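Local coordinates for aspartokinase (PDB 3TVI), which probably catalyses the ATP-dependent phosphorylation of the beta-carboxyl group of L-aspartate, the first step toward threonine and methionine, at residues 257-265 with 272-280. Residues are numbered along the deposited sequence; the frame is centred on the assembly and turned at random.
Sequences SGIPINIKN and PGTLILSDT
Ile261 and Ile276 form a hydrogen-bonded pair of an antiparallel beta hairpin, each residue giving its N-H and its carbonyl to the other. Ile261 N donates to Ile276 O over 3.2 Å, nearly straight at hydrogen (169°). The return bond, Ile276 N to Ile261 O, is shorter at 2.7 Å but more bent (141°). Ile261 O also receives a CA-H...O contact from Leu275. Nearer the turn, Ile263 N gives a bent bond (3.0 Å, 140° at hydrogen) to Thr274 O, and the CA-H of Asn262 points to the same carbonyl.

Side chains alternate between two faces. On one, Ile263 and Ile276 cross at a slant, touching through their CD1 atoms. On the same face Ile261 packs on Ile276, with Ile261 CB 4.2 Å from Ile276 CB. On the other, Leu275 CD1 lies against Asn262 CB at 3.6 Å, while Pro260 CB touches Leu277 CD1. Lys264 reaches the start of 272-280 with its end, and NZ is hydrogen-bonded to Asp271 O in the connecting loop.

On its other edge, strand 261-265 pairs in parallel with strand 203-208: backbone bonds link Pro260, Asn262 and Lys264 with Tyr204, Asn206 and Thr208, the last a predicted ATP-binding residue. The hairpin thus extends the parallel sheet of the amino acid kinase domain with one antiparallel strand, 274-277, which is flanked in turn by 229-231. Helix 232-240 packs on Ile276 through Tyr232 and Leu235, while Phe213 lies against Ile263 and Thr274.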
loop_
_atom_site.group_PDB
_atom_site.type_symbol
_atom_site.label_atom_id
_atom_site.label_comp_id
_atom_site.label_asym_id
_atom_site.label_seq_id
_atom_site.Cartn_x
_atom_site.Cartn_y
_atom_site.Cartn_z
ATOM N N SER B 257 26.900 -17.959 2.960
ATOM C CA SER B 257 28.235 -17.791 3.525
ATOM C C SER B 257 28.574 -16.311 3.414
ATOM O O SER B 257 27.788 -15.544 2.865
ATOM C CB SER B 257 29.253 -18.661 2.785
ATOM O OG SER B 257 30.194 -19.218 3.689
ATOM N N GLY B 258 29.726 -15.895 3.924
ATOM C CA GLY B 258 30.028 -14.458 4.014
ATOM C C GLY B 258 30.910 -13.901 2.911
ATOM O O GLY B 258 31.757 -13.048 3.170
ATOM N N ILE B 259 30.698 -14.356 1.677
ATOM C CA ILE B 259 31.657 -14.117 0.594
ATOM C C ILE B 259 31.406 -12.780 -0.095
ATOM O O ILE B 259 30.357 -12.574 -0.699
ATOM C CB ILE B 259 31.624 -15.254 -0.441
ATOM C CG1 ILE B 259 31.871 -16.600 0.253
ATOM C CG2 ILE B 259 32.665 -15.017 -1.523
ATOM C CD1 ILE B 259 32.428 -17.681 -0.653
ATOM N N PRO B 260 32.364 -11.852 0.003
ATOM C CA PRO B 260 32.118 -10.561 -0.600
ATOM C C PRO B 260 32.306 -10.604 -2.112
ATOM O O PRO B 260 33.199 -11.287 -2.607
ATOM C CB PRO B 260 33.162 -9.671 0.057
ATOM C CG PRO B 260 34.274 -10.581 0.400
ATOM C CD PRO B 260 33.658 -11.909 0.694
ATOM N N ILE B 261 31.446 -9.889 -2.826
ATOM C CA ILE B 261 31.556 -9.716 -4.259
ATOM C C ILE B 261 32.084 -8.325 -4.551
ATOM O O ILE B 261 31.599 -7.347 -3.988
ATOM C CB ILE B 261 30.186 -9.806 -4.924
ATOM C CG1 ILE B 261 29.543 -11.152 -4.625
ATOM C CG2 ILE B 261 30.307 -9.589 -6.420
ATOM C CD1 ILE B 261 28.186 -11.314 -5.271
ATOM N N ASN B 262 33.059 -8.234 -5.447
ATOM C CA ASN B 262 33.563 -6.949 -5.909
ATOM C C ASN B 262 33.212 -6.755 -7.381
ATOM O O ASN B 262 33.766 -7.437 -8.244
ATOM C CB ASN B 262 35.077 -6.886 -5.708
ATOM C CG ASN B 262 35.679 -5.562 -6.146
ATOM O OD1 ASN B 262 35.051 -4.793 -6.876
ATOM N ND2 ASN B 262 36.915 -5.299 -5.718
ATOM N N ILE B 263 32.290 -5.835 -7.670
ATOM C CA ILE B 263 31.982 -5.488 -9.057
ATOM C C ILE B 263 33.117 -4.631 -9.586
ATOM O O ILE B 263 33.429 -3.597 -9.012
ATOM C CB ILE B 263 30.647 -4.745 -9.209
ATOM C CG1 ILE B 263 29.500 -5.737 -9.381
ATOM C CG2 ILE B 263 30.662 -3.883 -10.455
ATOM C CD1 ILE B 263 29.357 -6.721 -8.248
ATOM N N LYS B 264 33.735 -5.073 -10.678
ATOM C CA LYS B 264 34.931 -4.426 -11.210
ATOM C C LYS B 264 34.838 -4.238 -12.729
ATOM O O LYS B 264 34.007 -4.868 -13.395
ATOM C CB LYS B 264 36.161 -5.250 -10.820
ATOM C CG LYS B 264 37.265 -4.422 -10.186
ATOM C CD LYS B 264 37.939 -5.153 -9.038
ATOM C CE LYS B 264 38.864 -4.240 -8.241
ATOM N NZ LYS B 264 39.875 -3.559 -9.096
ATOM N N ASN B 265 35.684 -3.358 -13.265
ATOM C CA ASN B 265 35.646 -3.011 -14.693
ATOM C C ASN B 265 36.865 -3.506 -15.485
ATOM O O ASN B 265 37.973 -3.018 -15.286
ATOM C CB ASN B 265 35.522 -1.498 -14.837
ATOM C CG ASN B 265 35.362 -1.055 -16.277
ATOM O OD1 ASN B 265 35.127 -1.872 -17.171
ATOM N ND2 ASN B 265 35.488 0.253 -16.506
ATOM N N PRO B 272 38.527 0.986 -8.241
ATOM C CA PRO B 272 38.062 0.069 -7.215
ATOM C C PRO B 272 36.593 -0.190 -7.417
ATOM O O PRO B 272 35.891 0.621 -8.028
ATOM C CB PRO B 272 38.317 0.821 -5.909
ATOM C CG PRO B 272 38.515 2.255 -6.283
ATOM C CD PRO B 272 38.491 2.383 -7.774
ATOM N N GLY B 273 36.119 -1.322 -6.939
ATOM C CA GLY B 273 34.730 -1.653 -7.178
ATOM C C GLY B 273 33.753 -1.067 -6.182
ATOM O O GLY B 273 34.107 -0.319 -5.273
ATOM N N THR B 274 32.498 -1.408 -6.379
ATOM C CA THR B 274 31.586 -1.433 -5.278
ATOM C C THR B 274 31.742 -2.844 -4.742
ATOM O O THR B 274 32.063 -3.768 -5.493
ATOM C CB THR B 274 30.156 -1.115 -5.714
ATOM O OG1 THR B 274 29.702 -2.116 -6.622
ATOM C CG2 THR B 274 30.126 0.250 -6.391
ATOM N N LEU B 275 31.550 -2.994 -3.440
ATOM C CA LEU B 275 31.931 -4.203 -2.738
ATOM C C LEU B 275 30.710 -4.739 -1.983
ATOM O O LEU B 275 30.408 -4.299 -0.873
ATOM C CB LEU B 275 33.097 -3.871 -1.797
ATOM C CG LEU B 275 33.966 -5.001 -1.251
ATOM C CD1 LEU B 275 34.338 -5.984 -2.350
ATOM C CD2 LEU B 275 35.215 -4.435 -0.597
ATOM N N ILE B 276 30.005 -5.683 -2.597
ATOM C CA ILE B 276 28.715 -6.130 -2.087
ATOM C C ILE B 276 28.928 -7.087 -0.923
ATOM O O ILE B 276 29.315 -8.237 -1.121
ATOM C CB ILE B 276 27.873 -6.816 -3.176
ATOM C CG1 ILE B 276 27.724 -5.897 -4.402
ATOM C CG2 ILE B 276 26.515 -7.210 -2.616
ATOM C CD1 ILE B 276 27.257 -6.587 -5.670
ATOM N N LEU B 277 28.664 -6.594 0.288
ATOM C CA LEU B 277 28.925 -7.323 1.540
ATOM C C LEU B 277 27.688 -8.051 2.052
ATOM O O LEU B 277 26.631 -8.010 1.427
ATOM C CB LEU B 277 29.411 -6.341 2.609
ATOM C CG LEU B 277 30.859 -5.843 2.553
ATOM C CD1 LEU B 277 31.640 -6.428 1.388
ATOM C CD2 LEU B 277 30.873 -4.316 2.525
ATOM N N SER B 278 27.834 -8.731 3.186
ATOM C CA SER B 278 26.701 -9.353 3.868
ATOM C C SER B 278 26.043 -8.330 4.772
ATOM O O SER B 278 26.669 -7.345 5.154
ATOM C CB SER B 278 27.151 -10.558 4.696
ATOM O OG SER B 278 26.097 -11.495 4.811
ATOM N N ASP B 279 24.782 -8.573 5.117
ATOM C CA ASP B 279 24.048 -7.665 6.005
ATOM C C ASP B 279 24.745 -7.519 7.364
ATOM O O ASP B 279 25.063 -6.403 7.780
ATOM C CB ASP B 279 22.589 -8.116 6.179
ATOM C CG ASP B 279 21.764 -7.944 4.903
ATOM O OD1 ASP B 279 20.928 -8.832 4.617
ATOM O OD2 ASP B 279 21.949 -6.928 4.188
ATOM N N THR B 280 25.008 -8.635 8.038
ATOM C CA THR B 280 25.751 -8.595 9.308
ATOM C C THR B 280 27.271 -8.382 9.110
ATOM O O THR B 280 27.995 -8.128 10.078
ATOM C CB THR B 280 25.486 -9.855 10.173
ATOM O OG1 THR B 280 25.854 -11.040 9.453
ATOM C CG2 THR B 280 24.004 -9.932 10.576
#